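Local coordinates for DUF4595 domain-containing protein (Bacteroides vulgatus, PDB 3TZG) that is of unknown function but folds as a porin-like antiparallel beta barrel, with a short helix and its flanking loops packed against strands of the barrel, at residues D47-G52 with L189-L194; V66-Q69 with K74-E77; N109-A114 with Y118-K123; T141-A146 with D177-D182; G205-M208 with S213-N216. One frame throughout, in Å; residues are numbered along the deposited sequence.

Interaction 1: residues D47-G52 with L189-L194; sequences DQITIG and LNLGQL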
# COMPACT_ATOMS: atom_id res chain seq x y z
N ASP A 47 14.24 -16.82 4.17
CA ASP A 47 12.98 -16.69 3.43
C ASP A 47 12.05 -15.61 4.05
O ASP A 47 10.90 -15.50 3.63
CB ASP A 47 12.25 -18.04 3.39
CG ASP A 47 12.85 -19.02 2.40
OD1 ASP A 47 12.80 -18.73 1.17
OD2 ASP A 47 13.33 -20.09 2.83
N GLN A 48 12.56 -14.79 5.00
CA GLN A 48 11.76 -13.76 5.66
C GLN A 48 12.27 -12.34 5.43
O GLN A 48 13.48 -12.11 5.25
CB GLN A 48 11.71 -14.00 7.17
CG GLN A 48 11.06 -15.30 7.59
CD GLN A 48 10.93 -15.41 9.09
OE1 GLN A 48 11.51 -14.63 9.85
NE2 GLN A 48 10.17 -16.39 9.53
N ILE A 49 11.32 -11.39 5.47
CA ILE A 49 11.51 -9.95 5.41
C ILE A 49 10.78 -9.40 6.61
O ILE A 49 9.60 -9.70 6.79
CB ILE A 49 11.05 -9.30 4.07
CG1 ILE A 49 11.72 -9.98 2.85
CG2 ILE A 49 11.31 -7.77 4.08
CD1 ILE A 49 11.20 -9.54 1.54
N THR A 50 11.48 -8.67 7.49
CA THR A 50 10.87 -8.10 8.68
C THR A 50 11.01 -6.63 8.62
O THR A 50 12.13 -6.13 8.47
CB THR A 50 11.46 -8.69 9.98
OG1 THR A 50 11.30 -10.11 9.98
CG2 THR A 50 10.80 -8.11 11.25
N ILE A 51 9.88 -5.92 8.74
CA ILE A 51 9.83 -4.46 8.74
C ILE A 51 9.49 -3.98 10.17
O ILE A 51 8.47 -4.42 10.71
CB ILE A 51 8.84 -3.96 7.66
CG1 ILE A 51 9.41 -4.26 6.24
CG2 ILE A 51 8.56 -2.47 7.83
CD1 ILE A 51 8.46 -4.17 5.04
N GLY A 52 10.36 -3.16 10.78
CA GLY A 52 10.23 -2.64 12.15
C GLY A 52 9.03 -1.73 12.45
O GLY A 52 7.99 -1.83 11.79
N LEU A 189 7.43 -2.52 -2.09
CA LEU A 189 8.64 -3.33 -2.25
C LEU A 189 8.43 -4.46 -3.27
O LEU A 189 9.33 -5.29 -3.46
CB LEU A 189 9.08 -3.93 -0.88
CG LEU A 189 9.15 -2.99 0.35
CD1 LEU A 189 9.80 -3.69 1.51
CD2 LEU A 189 9.90 -1.68 0.05
N ASN A 190 7.25 -4.48 -3.95
CA ASN A 190 6.84 -5.43 -4.99
C ASN A 190 7.02 -6.90 -4.51
O ASN A 190 7.59 -7.74 -5.24
CB ASN A 190 7.63 -5.20 -6.31
CG ASN A 190 6.98 -5.83 -7.52
OD1 ASN A 190 5.74 -5.88 -7.65
ND2 ASN A 190 7.80 -6.31 -8.44
N LEU A 191 6.51 -7.21 -3.30
CA LEU A 191 6.64 -8.55 -2.75
C LEU A 191 5.70 -9.54 -3.49
O LEU A 191 5.89 -10.76 -3.39
CB LEU A 191 6.38 -8.58 -1.23
CG LEU A 191 7.20 -7.62 -0.35
CD1 LEU A 191 6.95 -7.90 1.12
CD2 LEU A 191 8.70 -7.72 -0.62
N GLY A 192 4.74 -9.00 -4.25
CA GLY A 192 3.83 -9.80 -5.06
C GLY A 192 4.43 -10.14 -6.41
O GLY A 192 3.84 -10.89 -7.19
N GLN A 193 5.63 -9.55 -6.71
CA GLN A 193 6.42 -9.72 -7.94
C GLN A 193 5.50 -9.43 -9.17
O GLN A 193 5.39 -10.22 -10.10
CB GLN A 193 7.01 -11.13 -7.95
CG GLN A 193 8.26 -11.34 -8.77
CD GLN A 193 8.69 -12.81 -8.68
OE1 GLN A 193 7.89 -13.75 -8.85
NE2 GLN A 193 9.97 -13.03 -8.40
N LEU A 194 4.86 -8.25 -9.14
CA LEU A 194 3.96 -7.71 -10.15
C LEU A 194 4.65 -7.51 -11.50
O LEU A 194 5.76 -6.97 -11.58
CB LEU A 194 3.39 -6.38 -9.66
CG LEU A 194 2.17 -6.37 -8.74
CD1 LEU A 194 2.31 -7.31 -7.54
CD2 LEU A 194 1.88 -4.96 -8.29
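I51 and L189 meet tip to tip: the CD1 methyl of I51 lies 3.8 Å from the CD1 methyl of L189. Two residues back along the strand, I49 CD1 touches L191 CD2 at the same 3.8 Å, here with the two side chains slanting past each other. Both isoleucines carry CG1 beside the backbone N (chi1 -54° in I49, -69° in I51) with CD1 extended beyond it, which carries each terminal methyl away from strand 48-51 to the loop. Alternation along that strand puts I49 and I51 on one side. The two leucines follow helix 181-188, which ends in a Schellman motif with N190 at positive phi. A type I turn from N190 to Q193 comes next, closed by Q193 N to N190 O at 3.0 Å, and the N190 side chain grips the turn as well, its OD1 accepting from L194 N at 2.9 Å. Around these methyls, I51 also touches F185 of the helix, while L191 rests on F68 of the adjoining strand 63-71. No hydrogen bond joins the two segments, so the loop after the helix meets this strand by methyl contacts alone, a purely apolar seam between helix end and barrel wall.

Interaction 2: residues V66-Q69 with K74-E77; sequences VTFQ and KARE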
# COMPACT_ATOMS: atom_id res chain seq x y z
N VAL A 66 5.92 -6.13 10.95
CA VAL A 66 5.36 -7.11 10.02
C VAL A 66 6.50 -8.06 9.57
O VAL A 66 7.61 -7.61 9.29
CB VAL A 66 4.59 -6.48 8.81
CG1 VAL A 66 5.44 -5.47 8.03
CG2 VAL A 66 4.02 -7.55 7.88
N THR A 67 6.22 -9.36 9.54
CA THR A 67 7.18 -10.33 9.04
C THR A 67 6.49 -11.00 7.86
O THR A 67 5.36 -11.46 8.00
CB THR A 67 7.66 -11.30 10.14
OG1 THR A 67 8.17 -10.54 11.24
CG2 THR A 67 8.72 -12.29 9.64
N PHE A 68 7.13 -10.98 6.69
CA PHE A 68 6.63 -11.61 5.46
C PHE A 68 7.34 -12.91 5.21
O PHE A 68 8.58 -12.95 5.32
CB PHE A 68 6.80 -10.71 4.24
CG PHE A 68 6.02 -9.43 4.23
CD1 PHE A 68 4.76 -9.37 3.66
CD2 PHE A 68 6.59 -8.25 4.70
CE1 PHE A 68 4.04 -8.17 3.62
CE2 PHE A 68 5.88 -7.05 4.65
CZ PHE A 68 4.60 -7.03 4.13
N GLN A 69 6.60 -13.94 4.83
CA GLN A 69 7.16 -15.23 4.47
C GLN A 69 7.21 -15.30 2.96
O GLN A 69 6.16 -15.18 2.30
CB GLN A 69 6.36 -16.39 5.08
CG GLN A 69 7.18 -17.65 5.32
CD GLN A 69 8.20 -17.44 6.42
OE1 GLN A 69 7.95 -16.74 7.43
NE2 GLN A 69 9.35 -18.09 6.26
N LYS A 74 7.80 -14.85 -4.05
CA LYS A 74 6.65 -14.00 -3.68
C LYS A 74 6.26 -14.13 -2.23
O LYS A 74 6.35 -15.24 -1.68
CB LYS A 74 5.40 -14.35 -4.51
CG LYS A 74 5.52 -14.29 -6.01
CD LYS A 74 4.24 -14.79 -6.61
CE LYS A 74 4.22 -14.72 -8.10
NZ LYS A 74 2.94 -15.23 -8.64
N ALA A 75 5.74 -13.05 -1.62
CA ALA A 75 5.19 -13.18 -0.26
C ALA A 75 3.99 -14.14 -0.31
O ALA A 75 3.14 -14.03 -1.21
CB ALA A 75 4.80 -11.83 0.31
N ARG A 76 3.99 -15.15 0.57
CA ARG A 76 2.94 -16.15 0.59
C ARG A 76 1.97 -15.92 1.75
O ARG A 76 0.80 -16.28 1.67
CB ARG A 76 3.55 -17.55 0.66
CG ARG A 76 4.44 -17.85 -0.54
CD ARG A 76 3.67 -17.82 -1.84
NE ARG A 76 4.55 -17.92 -2.99
CZ ARG A 76 4.13 -18.03 -4.25
NH1 ARG A 76 2.83 -18.04 -4.52
NH2 ARG A 76 5.01 -18.13 -5.24
N GLU A 77 2.47 -15.28 2.83
CA GLU A 77 1.75 -14.99 4.07
C GLU A 77 2.53 -14.00 4.93
O GLU A 77 3.75 -13.90 4.76
CB GLU A 77 1.51 -16.30 4.84
CG GLU A 77 2.79 -17.06 5.07
CD GLU A 77 2.66 -18.42 5.69
OE1 GLU A 77 2.50 -18.47 6.93
OE2 GLU A 77 2.87 -19.41 4.97
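Two nearly straight backbone hydrogen bonds on Q69 tie these strands together. Q69 N donates to E77 O at 2.9 Å, and R76 N donates to Q69 O at 2.8 Å. The carbonyl of Q69 also receives a CA-H...O contact from A75, with A75 CA 3.4 Å from Q69 O. The axes of the short segments are turned 109° to each other, and the pairing of the two strands goes on beyond them, T67 bonding R79 through the backbone.

Packing follows on two sides. Q69 CB meets E77 CG at 3.6 Å; E77 holds CG between its backbone N and carbonyl carbon (chi1 54°), which brings that methylene against the glutamine before the carboxylate extends onward. Elsewhere, F68 CD1 approaches A75 CB obliquely at 4.2 Å, while V66 CG2 lies over one face of the phenylalanine ring, toward its rim. R76 bends away from the contact, and its NE bonds to G71 O at the end of strand 63-71. K74, at the start of its strand, also points away and makes a cation-pi contact with Y101 of strand 90-102. Q69 thus has both its N-H and its C=O engaged across the hairpin, and next to it F68 and A75 form an apolar patch that Y186 of helix 181-188 touches.

Interaction 3: residues N109-A114 with Y118-K123; sequences NSDYRA and YRFLKK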
# COMPACT_ATOMS: atom_id res chain seq x y z
N ASN A 109 -6.15 -11.88 2.11
CA ASN A 109 -7.13 -12.15 3.18
C ASN A 109 -6.45 -11.98 4.52
O ASN A 109 -5.42 -12.63 4.77
CB ASN A 109 -7.74 -13.54 3.05
CG ASN A 109 -8.39 -13.77 1.70
OD1 ASN A 109 -9.54 -13.40 1.48
ND2 ASN A 109 -7.65 -14.36 0.76
N SER A 110 -6.99 -11.05 5.35
CA SER A 110 -6.45 -10.72 6.68
C SER A 110 -7.44 -10.94 7.79
O SER A 110 -8.63 -10.66 7.65
CB SER A 110 -6.01 -9.27 6.73
OG SER A 110 -4.95 -9.01 5.81
N ASP A 111 -6.93 -11.43 8.92
CA ASP A 111 -7.70 -11.62 10.13
C ASP A 111 -7.03 -10.90 11.25
O ASP A 111 -5.81 -11.06 11.46
CB ASP A 111 -7.91 -13.10 10.47
CG ASP A 111 -9.09 -13.66 9.73
OD1 ASP A 111 -10.22 -13.34 10.11
OD2 ASP A 111 -8.87 -14.37 8.71
N TYR A 112 -7.81 -10.04 11.91
CA TYR A 112 -7.40 -9.23 13.04
C TYR A 112 -7.97 -9.76 14.32
O TYR A 112 -9.19 -9.86 14.45
CB TYR A 112 -7.88 -7.80 12.83
CG TYR A 112 -7.16 -7.01 11.76
CD1 TYR A 112 -6.04 -6.25 12.07
CD2 TYR A 112 -7.70 -6.90 10.49
CE1 TYR A 112 -5.43 -5.44 11.11
CE2 TYR A 112 -7.11 -6.09 9.52
CZ TYR A 112 -5.97 -5.36 9.84
OH TYR A 112 -5.37 -4.56 8.89
N ARG A 113 -7.10 -10.10 15.28
CA ARG A 113 -7.42 -10.55 16.63
C ARG A 113 -6.70 -9.69 17.68
O ARG A 113 -5.60 -9.23 17.44
CB ARG A 113 -7.04 -12.02 16.82
CG ARG A 113 -7.98 -13.07 16.23
CD ARG A 113 -7.16 -14.33 16.20
NE ARG A 113 -7.73 -15.50 15.54
CZ ARG A 113 -7.23 -16.72 15.68
NH1 ARG A 113 -6.18 -16.94 16.47
NH2 ARG A 113 -7.78 -17.75 15.05
N ALA A 114 -7.32 -9.51 18.85
CA ALA A 114 -6.69 -8.77 19.94
C ALA A 114 -5.53 -9.60 20.50
O ALA A 114 -5.67 -10.82 20.61
CB ALA A 114 -7.71 -8.47 21.02
N TYR A 118 -7.15 -12.87 22.26
CA TYR A 118 -7.37 -13.52 20.94
C TYR A 118 -8.77 -13.20 20.35
O TYR A 118 -9.16 -13.81 19.35
CB TYR A 118 -7.19 -15.05 21.01
CG TYR A 118 -5.77 -15.51 21.30
CD1 TYR A 118 -4.82 -15.57 20.29
CD2 TYR A 118 -5.41 -15.96 22.57
CE1 TYR A 118 -3.51 -16.00 20.55
CE2 TYR A 118 -4.11 -16.40 22.84
CZ TYR A 118 -3.16 -16.41 21.82
OH TYR A 118 -1.87 -16.82 22.03
N ARG A 119 -9.52 -12.27 20.96
CA ARG A 119 -10.85 -11.85 20.53
C ARG A 119 -10.78 -11.38 19.10
O ARG A 119 -9.91 -10.58 18.75
CB ARG A 119 -11.36 -10.74 21.47
CG ARG A 119 -12.41 -9.76 20.95
CD ARG A 119 -12.81 -8.80 22.06
NE ARG A 119 -11.65 -8.14 22.68
CZ ARG A 119 -11.26 -6.88 22.48
NH1 ARG A 119 -11.98 -6.08 21.70
NH2 ARG A 119 -10.19 -6.40 23.09
N PHE A 120 -11.67 -11.92 18.25
CA PHE A 120 -11.76 -11.56 16.84
C PHE A 120 -12.25 -10.11 16.71
O PHE A 120 -13.27 -9.74 17.30
CB PHE A 120 -12.69 -12.53 16.09
CG PHE A 120 -12.90 -12.13 14.65
CD1 PHE A 120 -11.92 -12.41 13.69
CD2 PHE A 120 -14.05 -11.45 14.25
CE1 PHE A 120 -12.10 -12.01 12.37
CE2 PHE A 120 -14.22 -11.06 12.92
CZ PHE A 120 -13.25 -11.35 11.99
N LEU A 121 -11.57 -9.32 15.89
CA LEU A 121 -11.91 -7.91 15.74
C LEU A 121 -12.38 -7.52 14.34
O LEU A 121 -13.27 -6.67 14.22
CB LEU A 121 -10.66 -7.04 16.08
CG LEU A 121 -10.05 -7.16 17.48
CD1 LEU A 121 -8.67 -6.56 17.51
CD2 LEU A 121 -10.90 -6.49 18.50
N LYS A 122 -11.71 -8.07 13.29
CA LYS A 122 -11.95 -7.67 11.90
C LYS A 122 -11.41 -8.68 10.87
O LYS A 122 -10.34 -9.27 11.07
CB LYS A 122 -11.23 -6.33 11.69
CG LYS A 122 -11.73 -5.47 10.57
CD LYS A 122 -10.89 -4.18 10.53
CE LYS A 122 -11.04 -3.35 9.27
NZ LYS A 122 -12.44 -2.86 9.06
N LYS A 123 -12.14 -8.82 9.76
CA LYS A 123 -11.75 -9.61 8.59
C LYS A 123 -11.75 -8.69 7.37
O LYS A 123 -12.71 -7.95 7.17
CB LYS A 123 -12.67 -10.82 8.39
CG LYS A 123 -12.09 -11.89 7.48
CD LYS A 123 -13.07 -13.01 7.25
CE LYS A 123 -12.43 -14.10 6.41
NZ LYS A 123 -13.39 -15.19 6.03
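This is the tip of the antiparallel hairpin formed by strands 105-114 and 120-130, and it contains a classic beta bulge in which L121 and K122 both face Y112. Y112 N donates to K122 O at 2.8 Å. Y112 O takes L121 N at 2.8 Å and, more weakly, K122 N at 3.3 Å, so one carbonyl serves two successive amides. Past the bulge, A114 N donates to R119 O at 2.8 Å.

Y112 and K122 run side by side, the ring's CD2 lying 3.8 Å from K122 CB and its edge turned to K122 O. The lysine then bends at chi4 (62°), and its NZ pairs with E145; the tyrosine OH bonds to D179. D111, F120 and K123 are on the other face. F120 holds CG opposite its backbone N (chi1 176°), which swings the ring edge to D111 OD1, with carboxylate and ring planes 54° apart. Nearer the turn, A114 CB sits over one face of the R119 guanidinium, 3.8 Å from NH2.

The extra residue is thus absorbed by a shared carbonyl, and the polar ends of Y112 and K122 find partners beyond the hairpin, in D179 before helix 181-188 and E145 of strand 136-145.

Interaction 4: residues T141-A146 with D177-D182; sequences TVFTEA and DYDGVD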
# COMPACT_ATOMS: atom_id res chain seq x y z
N THR A 141 -12.83 -4.93 -2.08
CA THR A 141 -12.54 -5.17 -0.67
C THR A 141 -13.82 -5.35 0.08
O THR A 141 -14.76 -4.58 -0.09
CB THR A 141 -11.72 -4.05 -0.05
OG1 THR A 141 -10.72 -3.57 -0.95
CG2 THR A 141 -11.06 -4.49 1.22
N VAL A 142 -13.85 -6.39 0.94
CA VAL A 142 -14.95 -6.71 1.82
C VAL A 142 -14.43 -6.67 3.23
O VAL A 142 -13.46 -7.36 3.54
CB VAL A 142 -15.63 -8.06 1.48
CG1 VAL A 142 -16.77 -8.37 2.46
CG2 VAL A 142 -16.13 -8.08 0.05
N PHE A 143 -15.09 -5.86 4.08
CA PHE A 143 -14.76 -5.69 5.50
C PHE A 143 -15.82 -6.33 6.36
O PHE A 143 -16.99 -5.92 6.29
CB PHE A 143 -14.61 -4.21 5.86
CG PHE A 143 -13.54 -3.46 5.11
CD1 PHE A 143 -13.80 -2.90 3.86
CD2 PHE A 143 -12.27 -3.29 5.66
CE1 PHE A 143 -12.80 -2.20 3.17
CE2 PHE A 143 -11.27 -2.60 4.98
CZ PHE A 143 -11.54 -2.05 3.74
N THR A 144 -15.45 -7.34 7.15
CA THR A 144 -16.37 -7.97 8.09
C THR A 144 -15.94 -7.55 9.50
O THR A 144 -14.78 -7.73 9.88
CB THR A 144 -16.46 -9.48 7.92
OG1 THR A 144 -16.87 -9.76 6.58
CG2 THR A 144 -17.47 -10.10 8.86
N GLU A 145 -16.87 -6.94 10.23
CA GLU A 145 -16.64 -6.47 11.59
C GLU A 145 -17.00 -7.57 12.58
O GLU A 145 -17.66 -8.54 12.18
CB GLU A 145 -17.42 -5.18 11.86
CG GLU A 145 -16.91 -3.97 11.10
CD GLU A 145 -15.55 -3.44 11.51
OE1 GLU A 145 -15.22 -3.50 12.72
OE2 GLU A 145 -14.83 -2.89 10.64
N ALA A 146 -16.53 -7.46 13.84
CA ALA A 146 -16.73 -8.43 14.93
C ALA A 146 -18.22 -8.84 15.09
O ALA A 146 -18.50 -10.03 15.30
CB ALA A 146 -16.21 -7.85 16.23
N ASP A 177 -5.43 1.21 -3.37
CA ASP A 177 -6.30 0.76 -2.29
C ASP A 177 -5.74 -0.46 -1.61
O ASP A 177 -5.66 -1.50 -2.24
CB ASP A 177 -7.67 0.40 -2.90
CG ASP A 177 -8.87 0.71 -2.05
OD1 ASP A 177 -9.36 1.86 -2.13
OD2 ASP A 177 -9.35 -0.20 -1.36
N TYR A 178 -5.38 -0.36 -0.33
CA TYR A 178 -4.85 -1.48 0.46
C TYR A 178 -5.31 -1.36 1.94
O TYR A 178 -5.76 -0.29 2.38
CB TYR A 178 -3.31 -1.58 0.35
CG TYR A 178 -2.62 -0.31 0.77
CD1 TYR A 178 -2.43 0.00 2.11
CD2 TYR A 178 -2.19 0.62 -0.18
CE1 TYR A 178 -1.90 1.22 2.50
CE2 TYR A 178 -1.60 1.82 0.20
CZ TYR A 178 -1.45 2.12 1.55
OH TYR A 178 -0.87 3.30 1.95
N ASP A 179 -5.19 -2.45 2.70
CA ASP A 179 -5.58 -2.42 4.10
C ASP A 179 -4.31 -2.52 4.98
O ASP A 179 -3.67 -3.57 5.04
CB ASP A 179 -6.59 -3.55 4.38
CG ASP A 179 -6.76 -3.88 5.85
OD1 ASP A 179 -7.20 -2.98 6.61
OD2 ASP A 179 -6.38 -5.02 6.24
N GLY A 180 -3.94 -1.41 5.62
CA GLY A 180 -2.80 -1.37 6.52
C GLY A 180 -1.44 -1.06 5.93
O GLY A 180 -1.20 -1.31 4.74
N VAL A 181 -0.53 -0.58 6.79
CA VAL A 181 0.84 -0.15 6.45
C VAL A 181 1.66 -1.39 5.96
O VAL A 181 2.57 -1.24 5.12
CB VAL A 181 1.50 0.60 7.64
CG1 VAL A 181 2.98 0.85 7.43
CG2 VAL A 181 0.80 1.93 7.87
N ASP A 182 1.29 -2.61 6.40
CA ASP A 182 1.96 -3.82 5.93
C ASP A 182 1.64 -4.03 4.44
O ASP A 182 2.54 -4.40 3.68
CB ASP A 182 1.57 -5.04 6.78
CG ASP A 182 0.09 -5.29 6.93
OD1 ASP A 182 -0.62 -4.38 7.43
OD2 ASP A 182 -0.35 -6.43 6.62
O HOH W 1 -11.54 -1.78 -2.78
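Strand 136-145 of the barrel wall here faces the loop that leads into helix 181-188, and the two are linked through a water rather than by a direct bond. T141 OG1 lies 3.7 Å from D177 OD2, too far for a hydrogen bond, and the water fills the role of go-between: it is 2.7 Å from T141 OG1 and donates to D177 OD2 at 3.1 Å. The threonine keeps OG1 beside its backbone N (chi1 -39°), presenting the hydroxyl to the loop, and its side chain lies at a slant to that of the aspartate. Two residues on, F143 comes edge-on to D179: the ring's CE2 is 4.4 Å from D179 OD1, which lies near the ring plane. T141 points at the loop, whereas F143 leaves its strand at an angle and only its ring reaches toward D179. V124 of the adjoining strand 120-130 touches T141, F143 and D179, so it lines the same side of the wall. G180 occupies the N-cap position of the helix, at backbone angles that leave no room for a side chain beside the preceding carbonyl. The loop has further partners on other strands: the backbone N and O of D177 bond to the hydroxyls of Y157 and Y128. In the first turn of the helix, D182 OD1 forms a salt bridge with K95 NZ of strand 90-102.

Interaction 5: residues G205-M208 with S213-N216; sequences GYCM and STYN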
# COMPACT_ATOMS: atom_id res chain seq x y z
N GLY A 205 -11.88 5.97 -9.07
CA GLY A 205 -13.30 5.99 -8.69
C GLY A 205 -13.60 4.93 -7.64
O GLY A 205 -13.12 3.79 -7.73
N TYR A 206 -14.42 5.31 -6.64
CA TYR A 206 -14.83 4.47 -5.52
C TYR A 206 -16.32 4.27 -5.47
O TYR A 206 -17.06 5.25 -5.41
CB TYR A 206 -14.40 5.12 -4.21
CG TYR A 206 -12.91 5.31 -4.13
CD1 TYR A 206 -12.09 4.28 -3.67
CD2 TYR A 206 -12.33 6.52 -4.48
CE1 TYR A 206 -10.71 4.46 -3.59
CE2 TYR A 206 -10.95 6.69 -4.42
CZ TYR A 206 -10.14 5.66 -3.98
OH TYR A 206 -8.78 5.83 -3.95
N CYS A 207 -16.77 3.02 -5.40
CA CYS A 207 -18.19 2.75 -5.26
C CYS A 207 -18.39 1.94 -3.98
O CYS A 207 -18.08 0.76 -3.94
CB CYS A 207 -18.75 2.06 -6.50
SG CYS A 207 -20.50 1.62 -6.39
N MSE A 208 -18.84 2.60 -2.92
CA MSE A 208 -19.05 1.95 -1.63
C MSE A 208 -20.41 1.34 -1.47
O MSE A 208 -21.43 1.96 -1.82
CB MSE A 208 -18.86 2.93 -0.47
CG MSE A 208 -17.47 2.94 0.09
SE MSE A 208 -16.42 4.27 -0.83
CE MSE A 208 -17.22 5.98 -0.19
N SER A 213 -22.66 5.10 -1.44
CA SER A 213 -21.84 6.30 -1.60
C SER A 213 -20.80 6.03 -2.70
O SER A 213 -20.48 4.86 -2.98
CB SER A 213 -21.20 6.73 -0.28
OG SER A 213 -20.31 5.77 0.26
N THR A 214 -20.36 7.10 -3.40
CA THR A 214 -19.36 7.03 -4.48
C THR A 214 -18.41 8.19 -4.33
O THR A 214 -18.78 9.19 -3.74
CB THR A 214 -20.01 7.03 -5.89
OG1 THR A 214 -20.72 8.24 -6.11
CG2 THR A 214 -20.94 5.84 -6.13
N TYR A 215 -17.20 8.08 -4.86
CA TYR A 215 -16.17 9.14 -4.75
C TYR A 215 -15.25 9.04 -5.93
O TYR A 215 -14.84 7.94 -6.26
CB TYR A 215 -15.39 8.98 -3.43
CG TYR A 215 -14.78 10.24 -2.88
CD1 TYR A 215 -15.57 11.22 -2.29
CD2 TYR A 215 -13.40 10.42 -2.85
CE1 TYR A 215 -15.02 12.40 -1.80
CE2 TYR A 215 -12.83 11.59 -2.34
CZ TYR A 215 -13.64 12.58 -1.82
OH TYR A 215 -13.11 13.74 -1.28
N ASN A 216 -14.96 10.16 -6.61
CA ASN A 216 -14.06 10.20 -7.76
C ASN A 216 -12.98 11.25 -7.55
O ASN A 216 -13.26 12.40 -7.22
CB ASN A 216 -14.81 10.48 -9.06
CG ASN A 216 -15.69 9.32 -9.45
OD1 ASN A 216 -15.32 8.40 -10.17
ND2 ASN A 216 -16.84 9.30 -8.90
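Strands 205-208 and 213-216 run antiparallel, their short axes 4.6 Å apart at closest approach and 172° between their directions. Y206 and Y215 form a hydrogen-bonded pair: Y206 N donates to Y215 O at 2.7 Å, and Y215 N returns the bond to Y206 O at 2.9 Å. The second such pair is less even, because M208 N reaches S213 O at 2.8 Å while the return bond, S213 N to M208 O at 3.4 Å, is weak. G205 with N216 and C207 with T214 are the non-hydrogen-bonded pairs.

The two tyrosines share a face but do not stack on each other. Y206 CB lies 4.1 Å from Y215 CB. The Y206 ring turns an edge to Y215 O. With CG opposite its backbone N (chi1 -154°), Y215 instead swings its ring away from Y206, and it stacks with Y235. The placement of the selenomethionine M208 side chain beside S213 is doubtful. On the other face N216 OD1 comes 3.5 Å from G205 CA, and C207 SG lies beside the T214 methyl, CG2. Strand 150-158 continues the pairing beyond 205-208, making this the end of an antiparallel hairpin, flanked by that strand, in the up-and-down barrel wall.

How the interactions relate
Interactions 2, 3 and 5 are beta hairpins met in that order along the chain, while interactions 1 and 4 join barrel strands to the two ends of helix 181-188 and the loops there. Interactions 1 and 2 are neighbours, centres about 6 Å apart, since strands 48-51 and 63-71 pair directly. Strands 120-130 and 136-145 likewise pair, joining interactions 3 and 4, about 11 Å between centres, through the backbone of K123 and T144. D182 packs on F68 and V66, linking 4 to 2, and D177 touches Y206 of interaction 5. Interactions 1 and 5, about 30 Å apart between centres, lie on opposite sides of the chain's centre. The helical segment thus connects distant parts of the barrel wall.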